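Local coordinates for uncharacterized protein HI_0666 (Haemophilus influenzae, PDB 7CZO) that probably serves as the separate HipA N-terminal-domain component of a three-component HipBA toxin–antitoxin system with an unusual mode of regulation, at residues R25-Y31 with F51-F57; L4-G8 with L19-D23; V10-G14 with Y35-L40. One frame throughout, in Å; residues are numbered along the deposited sequence.

Contact 1: R25-Y31 with F51-F57; sequences RGFHFSY and FHSDTLF
Phe27 to Phe29 and Phe51 to Ser53 pair antiparallel at one border of the sheet of the HipA N-terminal domain, strand 51-53 being the outermost on this side. Phe27 and Ser53 form a hydrogen-bonded pair: Phe27 N reaches Ser53 O at 2.7 Å, and Ser53 N returns to Phe27 O at 2.8 Å. Further along, Phe51 N gives a straight bond to Phe29 O, also 2.8 Å, while the reverse bond from Phe29 N is weak.

The two faces of this pairing differ in character. On one, His28 and His52 turn their imidazoles toward each other with planes 68° apart, joined ND1 to ND1 at 3.0 Å. On the other lie Phe27, Phe29 and Phe51, with Ser53 beside them. The Phe29 and Phe51 side chains run alongside each other, their nearly parallel rings (planes 9° apart) meeting rim to rim, Phe29 CD2 to Phe51 CD1 at 3.6 Å. Tyr31 CE2 adds a touch to Phe51 CE1, and its hydroxyl is held outside the pair by Phe44 O. Past the strand the chain folds back under this aromatic face. Leu56 CB lies over one face of the Phe27 ring, a CH-pi contact 4.2 Å from the centroid. Phe57, at the N-cap of helix 58-62, has CG beside its backbone N (chi1 -57°), which brings its CE2 to 3.7 Å from Phe27 CB.

His28 NE2 is bonded to Asp23 OD1, so its ring is gripped at both nitrogens. Since one ND1 of the histidine pair has to accept from the other, at least one of these rings is probably neutral as modelled.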
loop_
_atom_site.group_PDB
_atom_site.type_symbol
_atom_site.label_atom_id
_atom_site.label_comp_id
_atom_site.label_asym_id
_atom_site.label_seq_id
_atom_site.Cartn_x
_atom_site.Cartn_y
_atom_site.Cartn_z
ATOM N N ARG A 25 -0.850 11.335 -10.054
ATOM C CA ARG A 25 -0.041 10.545 -10.991
ATOM C C ARG A 25 -0.122 9.057 -10.679
ATOM O O ARG A 25 -0.160 8.229 -11.586
ATOM C CB ARG A 25 1.414 11.016 -10.981
ATOM C CG ARG A 25 1.762 11.829 -12.201
ATOM C CD ARG A 25 3.185 12.299 -12.133
ATOM N NE ARG A 25 3.298 13.384 -11.177
ATOM C CZ ARG A 25 2.971 14.644 -11.438
ATOM N NH1 ARG A 25 2.489 14.951 -12.619
ATOM N NH2 ARG A 25 3.107 15.597 -10.514
ATOM N N GLY A 26 -0.129 8.707 -9.392
ATOM C CA GLY A 26 -0.344 7.312 -9.005
ATOM C C GLY A 26 0.287 6.941 -7.687
ATOM O O GLY A 26 0.133 7.650 -6.685
ATOM N N PHE A 27 1.021 5.839 -7.702
ATOM C CA PHE A 27 1.452 5.149 -6.473
ATOM C C PHE A 27 2.957 5.099 -6.231
ATOM O O PHE A 27 3.752 4.832 -7.127
ATOM C CB PHE A 27 0.893 3.741 -6.509
ATOM C CG PHE A 27 -0.590 3.721 -6.680
ATOM C CD1 PHE A 27 -1.429 4.069 -5.613
ATOM C CD2 PHE A 27 -1.153 3.425 -7.911
ATOM C CE1 PHE A 27 -2.797 4.087 -5.768
ATOM C CE2 PHE A 27 -2.527 3.447 -8.077
ATOM C CZ PHE A 27 -3.350 3.778 -7.004
ATOM N N HIS A 28 3.334 5.295 -4.989
ATOM C CA HIS A 28 4.715 5.523 -4.647
ATOM C C HIS A 28 5.022 4.734 -3.421
ATOM O O HIS A 28 4.534 5.044 -2.359
ATOM C CB HIS A 28 4.923 7.031 -4.424
ATOM C CG HIS A 28 4.280 7.852 -5.502
ATOM N ND1 HIS A 28 4.633 7.730 -6.830
ATOM C CD2 HIS A 28 3.249 8.724 -5.468
ATOM C CE1 HIS A 28 3.872 8.513 -7.562
ATOM N NE2 HIS A 28 3.017 9.118 -6.761
ATOM N N PHE A 29 5.809 3.688 -3.584
ATOM C CA PHE A 29 6.370 3.003 -2.453
ATOM C C PHE A 29 7.807 3.428 -2.310
ATOM O O PHE A 29 8.512 3.500 -3.312
ATOM C CB PHE A 29 6.304 1.479 -2.618
ATOM C CG PHE A 29 7.003 0.745 -1.509
ATOM C CD1 PHE A 29 6.624 0.958 -0.179
ATOM C CD2 PHE A 29 8.063 -0.098 -1.771
ATOM C CE1 PHE A 29 7.274 0.344 0.872
ATOM C CE2 PHE A 29 8.715 -0.721 -0.733
ATOM C CZ PHE A 29 8.316 -0.500 0.592
ATOM N N SER A 30 8.246 3.650 -1.069
ATOM C CA SER A 30 9.640 3.945 -0.778
ATOM C C SER A 30 10.071 3.385 0.572
ATOM O O SER A 30 9.305 3.428 1.539
ATOM C CB SER A 30 9.880 5.458 -0.777
ATOM O OG SER A 30 9.153 6.102 0.270
ATOM N N TYR A 31 11.295 2.858 0.630
ATOM C CA TYR A 31 11.861 2.290 1.871
ATOM C C TYR A 31 12.447 3.397 2.740
ATOM O O TYR A 31 13.144 4.254 2.249
ATOM C CB TYR A 31 13.008 1.311 1.536
ATOM C CG TYR A 31 12.599 -0.056 1.048
ATOM C CD1 TYR A 31 11.987 -0.953 1.912
ATOM C CD2 TYR A 31 12.845 -0.460 -0.249
ATOM C CE1 TYR A 31 11.620 -2.204 1.495
ATOM C CE2 TYR A 31 12.450 -1.717 -0.704
ATOM C CZ TYR A 31 11.846 -2.584 0.189
ATOM O OH TYR A 31 11.467 -3.856 -0.192
ATOM N N PHE A 51 10.149 3.645 -5.634
ATOM C CA PHE A 51 9.412 3.089 -6.745
ATOM C C PHE A 51 8.157 3.946 -6.965
ATOM O O PHE A 51 7.600 4.548 -6.029
ATOM C CB PHE A 51 8.971 1.647 -6.456
ATOM C CG PHE A 51 10.053 0.775 -5.885
ATOM C CD1 PHE A 51 10.279 0.742 -4.524
ATOM C CD2 PHE A 51 10.829 -0.011 -6.705
ATOM C CE1 PHE A 51 11.278 -0.019 -3.998
ATOM C CE2 PHE A 51 11.833 -0.781 -6.186
ATOM C CZ PHE A 51 12.066 -0.768 -4.833
ATOM N N HIS A 52 7.714 3.980 -8.218
ATOM C CA HIS A 52 6.654 4.881 -8.667
ATOM C C HIS A 52 5.905 4.120 -9.704
ATOM O O HIS A 52 6.531 3.447 -10.501
ATOM C CB HIS A 52 7.233 6.108 -9.339
ATOM C CG HIS A 52 8.074 6.960 -8.447
ATOM N ND1 HIS A 52 7.578 7.582 -7.321
ATOM C CD2 HIS A 52 9.372 7.334 -8.540
ATOM C CE1 HIS A 52 8.541 8.285 -6.743
ATOM N NE2 HIS A 52 9.644 8.144 -7.460
ATOM N N SER A 53 4.576 4.197 -9.704
ATOM C CA SER A 53 3.813 3.584 -10.798
ATOM C C SER A 53 2.512 4.331 -11.011
ATOM O O SER A 53 2.045 5.066 -10.132
ATOM C CB SER A 53 3.566 2.104 -10.505
ATOM O OG SER A 53 2.933 1.452 -11.589
ATOM N N ASP A 54 1.941 4.183 -12.194
ATOM C CA ASP A 54 0.659 4.830 -12.470
ATOM C C ASP A 54 -0.470 3.879 -12.101
ATOM O O ASP A 54 -1.626 4.245 -12.146
ATOM C CB ASP A 54 0.550 5.304 -13.930
ATOM C CG ASP A 54 0.715 4.178 -14.939
ATOM O OD1 ASP A 54 0.962 3.016 -14.525
ATOM O OD2 ASP A 54 0.591 4.463 -16.156
ATOM N N THR A 55 -0.143 2.649 -11.752
ATOM C CA THR A 55 -1.154 1.763 -11.218
ATOM C C THR A 55 -0.593 0.948 -10.077
ATOM O O THR A 55 0.592 0.573 -10.079
ATOM C CB THR A 55 -1.594 0.743 -12.230
ATOM O OG1 THR A 55 -0.457 -0.050 -12.523
ATOM C CG2 THR A 55 -2.136 1.414 -13.491
ATOM N N LEU A 56 -1.487 0.648 -9.141
ATOM C CA LEU A 56 -1.144 0.018 -7.902
ATOM C C LEU A 56 -0.177 -1.150 -8.115
ATOM O O LEU A 56 -0.480 -2.184 -8.722
ATOM C CB LEU A 56 -2.439 -0.443 -7.194
ATOM C CG LEU A 56 -2.226 -1.148 -5.853
ATOM C CD1 LEU A 56 -1.643 -0.204 -4.805
ATOM C CD2 LEU A 56 -3.514 -1.774 -5.375
ATOM N N PHE A 57 1.017 -0.978 -7.597
ATOM C CA PHE A 57 1.975 -2.062 -7.568
ATOM C C PHE A 57 1.300 -3.432 -7.434
ATOM O O PHE A 57 0.587 -3.698 -6.491
ATOM C CB PHE A 57 2.916 -1.823 -6.404
ATOM C CG PHE A 57 3.622 -0.482 -6.471
ATOM C CD1 PHE A 57 4.606 -0.263 -7.399
ATOM C CD2 PHE A 57 3.282 0.539 -5.627
ATOM C CE1 PHE A 57 5.253 0.937 -7.476
ATOM C CE2 PHE A 57 3.924 1.747 -5.694
ATOM C CZ PHE A 57 4.911 1.951 -6.632
#

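Contact 2: L4-G8 with L19-D23; sequences LVRSG and LLRED
Ser7 extends OG away from its backbone N (chi1 -178°), on the face of the strand from which Arg21 also rises. The arginine meets it by a bend: its CG sits beside the backbone N, and a kink at chi3 (105°) turns the guanidinium back over the partner strand. As a result Arg21 NE gives a somewhat bent hydrogen bond to Ser7 OG at 3.0 Å (146° at the hydrogen), with the oxygen at the edge of the guanidinium, close to its plane. Glu103 completes this polar cluster, forming a salt bridge with Arg21 NH2 and a hydrogen bond with Ser7 OG, so the hydroxyl is gripped by two partners and the arginine's charge is probably offset by the carboxylate.

Beneath these side chains runs the antiparallel pairing of the beta hairpin made by strands 7-12 and 15-22. Ser7 and Arg21 form a non-hydrogen-bonded pair in it, Gly8 and Leu20 the hydrogen-bonded pair next to it. Gly8 N binds Leu20 O at 2.8 Å, and Leu20 N binds Gly8 O at 2.9 Å. The next exchange toward the N terminus is less even: Glu22 N to Arg6 O is 2.7 Å, whereas Arg6 N approaches Glu22 O at 3.1 Å and rather bent.

The Arg6 and Glu22 side chains come no closer than CB to CB at 4.4 Å, and their charged ends stay apart; Glu22 OE2 is taken by Ser82 OG, and both side chains lie against Phe85 of helix 82-91. Ahead of the strand, Val5 CB rests 3.7 Å from Glu22 O, with Val5 CG2 reaching on toward Asp23 CA.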
loop_
_atom_site.group_PDB
_atom_site.type_symbol
_atom_site.label_atom_id
_atom_site.label_comp_id
_atom_site.label_asym_id
_atom_site.label_seq_id
_atom_site.Cartn_x
_atom_site.Cartn_y
_atom_site.Cartn_z
ATOM N N LEU A 4 -3.180 17.246 -0.721
ATOM C CA LEU A 4 -3.570 15.828 -0.775
ATOM C C LEU A 4 -2.400 15.024 -1.415
ATOM O O LEU A 4 -1.414 15.625 -1.819
ATOM C CB LEU A 4 -4.857 15.713 -1.616
ATOM C CG LEU A 4 -6.157 16.394 -1.166
ATOM C CD1 LEU A 4 -6.985 16.837 -2.369
ATOM C CD2 LEU A 4 -6.972 15.477 -0.256
ATOM N N VAL A 5 -2.472 13.696 -1.520
ATOM C CA VAL A 5 -3.581 12.897 -1.017
ATOM C C VAL A 5 -2.986 11.901 -0.010
ATOM O O VAL A 5 -2.406 12.315 1.007
ATOM C CB VAL A 5 -4.437 12.214 -2.156
ATOM C CG1 VAL A 5 -5.926 12.202 -1.802
ATOM C CG2 VAL A 5 -4.254 12.895 -3.508
ATOM N N ARG A 6 -3.045 10.612 -0.337
ATOM C CA ARG A 6 -3.130 9.548 0.654
ATOM C C ARG A 6 -1.781 8.854 0.953
ATOM O O ARG A 6 -1.044 8.458 0.051
ATOM C CB ARG A 6 -4.153 8.522 0.162
ATOM C CG ARG A 6 -5.575 9.036 0.032
ATOM C CD ARG A 6 -6.270 9.085 1.391
ATOM N NE ARG A 6 -7.015 7.857 1.697
ATOM C CZ ARG A 6 -7.630 7.610 2.856
ATOM N NH1 ARG A 6 -7.585 8.503 3.835
ATOM N NH2 ARG A 6 -8.281 6.463 3.044
ATOM N N SER A 7 -1.489 8.690 2.235
ATOM C CA SER A 7 -0.248 8.132 2.683
ATOM C C SER A 7 -0.505 7.008 3.726
ATOM O O SER A 7 -1.401 7.126 4.559
ATOM C CB SER A 7 0.594 9.264 3.276
ATOM O OG SER A 7 1.875 8.806 3.698
ATOM N N GLY A 8 0.290 5.932 3.679
ATOM C CA GLY A 8 0.239 4.854 4.680
ATOM C C GLY A 8 1.634 4.463 5.119
ATOM O O GLY A 8 2.509 4.235 4.287
ATOM N N LEU A 19 6.913 3.857 3.175
ATOM C CA LEU A 19 5.709 4.703 3.001
ATOM C C LEU A 19 5.059 4.439 1.665
ATOM O O LEU A 19 5.724 4.431 0.653
ATOM C CB LEU A 19 6.086 6.182 3.047
ATOM C CG LEU A 19 6.687 6.680 4.361
ATOM C CD1 LEU A 19 7.477 7.954 4.122
ATOM C CD2 LEU A 19 5.579 6.899 5.386
ATOM N N LEU A 20 3.757 4.220 1.644
ATOM C CA LEU A 20 3.083 3.968 0.387
ATOM C C LEU A 20 2.105 5.117 0.214
ATOM O O LEU A 20 1.272 5.336 1.100
ATOM C CB LEU A 20 2.371 2.630 0.460
ATOM C CG LEU A 20 1.445 2.316 -0.699
ATOM C CD1 LEU A 20 2.203 2.008 -1.961
ATOM C CD2 LEU A 20 0.576 1.136 -0.314
ATOM N N ARG A 21 2.223 5.859 -0.893
ATOM C CA ARG A 21 1.474 7.120 -1.071
ATOM C C ARG A 21 0.778 7.034 -2.363
ATOM O O ARG A 21 1.283 6.378 -3.276
ATOM C CB ARG A 21 2.375 8.358 -1.111
ATOM C CG ARG A 21 3.615 8.236 -0.247
ATOM C CD ARG A 21 4.174 9.555 0.226
ATOM N NE ARG A 21 3.880 9.792 1.641
ATOM C CZ ARG A 21 4.333 10.836 2.334
ATOM N NH1 ARG A 21 5.113 11.748 1.743
ATOM N NH2 ARG A 21 4.007 10.968 3.624
ATOM N N GLU A 22 -0.400 7.662 -2.433
ATOM C CA GLU A 22 -1.110 7.856 -3.706
ATOM C C GLU A 22 -1.335 9.340 -3.970
ATOM O O GLU A 22 -1.537 10.142 -3.034
ATOM C CB GLU A 22 -2.443 7.166 -3.715
ATOM C CG GLU A 22 -3.130 7.201 -5.064
ATOM C CD GLU A 22 -4.612 6.867 -4.994
ATOM O OE1 GLU A 22 -5.207 6.910 -3.883
ATOM O OE2 GLU A 22 -5.190 6.586 -6.072
ATOM N N ASP A 23 -1.251 9.687 -5.258
ATOM C CA ASP A 23 -1.479 11.049 -5.741
ATOM C C ASP A 23 -2.053 10.954 -7.165
ATOM O O ASP A 23 -2.242 9.818 -7.695
ATOM C CB ASP A 23 -0.168 11.893 -5.623
ATOM C CG ASP A 23 0.951 11.549 -6.708
ATOM O OD1 ASP A 23 0.743 10.789 -7.737
ATOM O OD2 ASP A 23 2.081 12.096 -6.500
#

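Contact 3: V10-G14 with Y35-L40; sequences VFLYG and YQGIPL
Leu12 and Leu40 carry the apolar part of this contact, where the end of strand 7-12 in the sheet of the HipA N-terminal domain meets the long loop between strands 27-31 and 51-53. The two side chains approach at a slant and meet through their methyls: Leu40 CD1 lies 3.9 Å from Leu12 CD2 and 4.0 Å from Leu12 CD1, so it nests against the fork of the other leucine. Leu12 reaches that far because its CG stands opposite the backbone N (chi1 -172°), sending the branch out toward the loop. Its CD2 is the busiest atom here, with Leu40 CA also at 3.9 Å and Ile38 CG2 a little farther off.

An aromatic ring adds the second kind of packing. Tyr13 comes at about a right angle to Ile38 and offers its edge, CE2 touching Ile38 CG2 at 4.1 Å near the ring plane. One face of the same ring is covered, off-centre, by CD1 of Leu12 in its own segment, so the leucine backs the tyrosine ring that meets Ile38.

The polar element belongs to the loop alone. Tyr35 OH donates to Ile38 O at 2.7 Å, closing a small turn in which Gly37 CA packs over one face of the Tyr35 ring. Leu12 CD2 lies against this closure, 4.1 Å from Tyr35 OH and 3.9 Å from Ile38 O, and so packs an apolar methyl beside two oxygens already joined by a hydrogen bond.

Around the contact, Ile17 of strand 15-22 touches Val10, Leu12 and Tyr35, and Ala98 of strand 98-102 lies beside Leu12. Leu40 also touches Tyr59 and Phe60 of helix 58-62, so that it joins the end of strand 7-12 to that helix.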
loop_
_atom_site.group_PDB
_atom_site.type_symbol
_atom_site.label_atom_id
_atom_site.label_comp_id
_atom_site.label_asym_id
_atom_site.label_seq_id
_atom_site.Cartn_x
_atom_site.Cartn_y
_atom_site.Cartn_z
ATOM N N VAL A 10 4.164 1.761 6.401
ATOM C CA VAL A 10 4.226 0.353 6.083
ATOM C C VAL A 10 5.112 -0.350 7.066
ATOM O O VAL A 10 6.288 -0.015 7.205
ATOM C CB VAL A 10 4.790 0.158 4.671
ATOM C CG1 VAL A 10 5.193 -1.297 4.431
ATOM C CG2 VAL A 10 3.754 0.651 3.638
ATOM N N PHE A 11 4.533 -1.338 7.732
ATOM C CA PHE A 11 5.223 -2.159 8.717
ATOM C C PHE A 11 5.341 -3.597 8.191
ATOM O O PHE A 11 4.428 -4.082 7.549
ATOM C CB PHE A 11 4.424 -2.163 10.020
ATOM C CG PHE A 11 4.370 -0.844 10.714
ATOM C CD1 PHE A 11 3.399 0.088 10.391
ATOM C CD2 PHE A 11 5.295 -0.521 11.704
ATOM C CE1 PHE A 11 3.338 1.317 11.043
ATOM C CE2 PHE A 11 5.240 0.705 12.365
ATOM C CZ PHE A 11 4.252 1.622 12.029
ATOM N N LEU A 12 6.479 -4.236 8.455
ATOM C CA LEU A 12 6.770 -5.662 8.119
ATOM C C LEU A 12 7.362 -6.391 9.374
ATOM O O LEU A 12 8.268 -5.885 10.054
ATOM C CB LEU A 12 7.758 -5.700 7.000
ATOM C CG LEU A 12 8.068 -7.032 6.356
ATOM C CD1 LEU A 12 6.812 -7.751 5.900
ATOM C CD2 LEU A 12 8.997 -6.777 5.166
ATOM N N TYR A 13 6.785 -7.529 9.738
ATOM C CA TYR A 13 7.097 -8.193 11.008
ATOM C C TYR A 13 7.335 -7.223 12.156
ATOM O O TYR A 13 8.293 -7.414 12.924
ATOM C CB TYR A 13 8.342 -9.094 10.881
ATOM C CG TYR A 13 8.318 -9.988 9.657
ATOM C CD1 TYR A 13 7.410 -11.017 9.519
ATOM C CD2 TYR A 13 9.200 -9.799 8.664
ATOM C CE1 TYR A 13 7.433 -11.828 8.391
ATOM C CE2 TYR A 13 9.202 -10.566 7.537
ATOM C CZ TYR A 13 8.331 -11.585 7.401
ATOM O OH TYR A 13 8.370 -12.324 6.204
ATOM N N GLY A 14 6.483 -6.208 12.288
ATOM C CA GLY A 14 6.491 -5.329 13.470
ATOM C C GLY A 14 7.239 -4.010 13.282
ATOM O O GLY A 14 7.022 -3.063 14.035
ATOM N N TYR A 35 16.526 1.672 6.553
ATOM C CA TYR A 35 16.041 0.313 6.491
ATOM C C TYR A 35 16.979 -0.436 5.603
ATOM O O TYR A 35 16.951 -0.324 4.366
ATOM C CB TYR A 35 14.607 0.201 5.984
ATOM C CG TYR A 35 14.074 -1.216 6.061
ATOM C CD1 TYR A 35 13.621 -1.740 7.277
ATOM C CD2 TYR A 35 14.014 -2.033 4.929
ATOM C CE1 TYR A 35 13.118 -3.029 7.366
ATOM C CE2 TYR A 35 13.526 -3.333 5.011
ATOM C CZ TYR A 35 13.069 -3.830 6.239
ATOM O OH TYR A 35 12.583 -5.136 6.353
ATOM N N GLN A 36 17.889 -1.111 6.275
ATOM C CA GLN A 36 18.546 -2.259 5.739
ATOM C C GLN A 36 17.804 -3.329 6.518
ATOM O O GLN A 36 17.558 -3.169 7.723
ATOM C CB GLN A 36 20.047 -2.226 6.033
ATOM C CG GLN A 36 20.869 -3.092 5.084
ATOM C CD GLN A 36 20.902 -4.580 5.462
ATOM O OE1 GLN A 36 20.143 -5.057 6.321
ATOM N NE2 GLN A 36 21.799 -5.318 4.816
ATOM N N GLY A 37 17.413 -4.390 5.823
ATOM C CA GLY A 37 16.489 -5.359 6.383
ATOM C C GLY A 37 15.942 -6.206 5.253
ATOM O O GLY A 37 16.341 -6.045 4.070
ATOM N N ILE A 38 15.037 -7.121 5.600
ATOM C CA ILE A 38 14.556 -8.081 4.604
ATOM C C ILE A 38 13.616 -7.344 3.662
ATOM O O ILE A 38 12.753 -6.566 4.124
ATOM C CB ILE A 38 13.883 -9.306 5.259
ATOM C CG1 ILE A 38 13.538 -10.336 4.188
ATOM C CG2 ILE A 38 12.661 -8.933 6.092
ATOM C CD1 ILE A 38 12.937 -11.616 4.746
ATOM N N PRO A 39 13.807 -7.525 2.343
ATOM C CA PRO A 39 12.912 -6.806 1.410
ATOM C C PRO A 39 11.440 -7.203 1.517
ATOM O O PRO A 39 11.111 -8.315 1.927
ATOM C CB PRO A 39 13.493 -7.152 0.052
ATOM C CG PRO A 39 14.974 -7.293 0.348
ATOM C CD PRO A 39 15.013 -8.020 1.657
ATOM N N LEU A 40 10.553 -6.269 1.205
ATOM C CA LEU A 40 9.113 -6.545 1.270
ATOM C C LEU A 40 8.721 -7.595 0.207
ATOM O O LEU A 40 7.885 -8.472 0.432
ATOM C CB LEU A 40 8.329 -5.242 1.104
ATOM C CG LEU A 40 6.807 -5.338 1.105
ATOM C CD1 LEU A 40 6.352 -5.676 2.501
ATOM C CD2 LEU A 40 6.184 -4.030 0.658
#

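In the fold
From the N terminus, contact 2 is the first to close: residues 19-23 return along 4-8 and complete the opening hairpin. Contact 1 follows in series, closing when 51-57 comes back along 25-31 after a long loop without helix or strand. Contact 3 crosses both, for it starts at 10-14, inside the hairpin, and ends at 35-40, within the loop that contact 1 spans. Contacts 1 and 2 join directly in the sheet through backbone hydrogen bonds such as Arg21 N with His28 O. Phe29 against Leu40 and the Tyr31 hydroxyl's hydrogen bond to Leu40 N tie contact 1 to contact 3, and Leu20 against Val10 connects contacts 2 and 3.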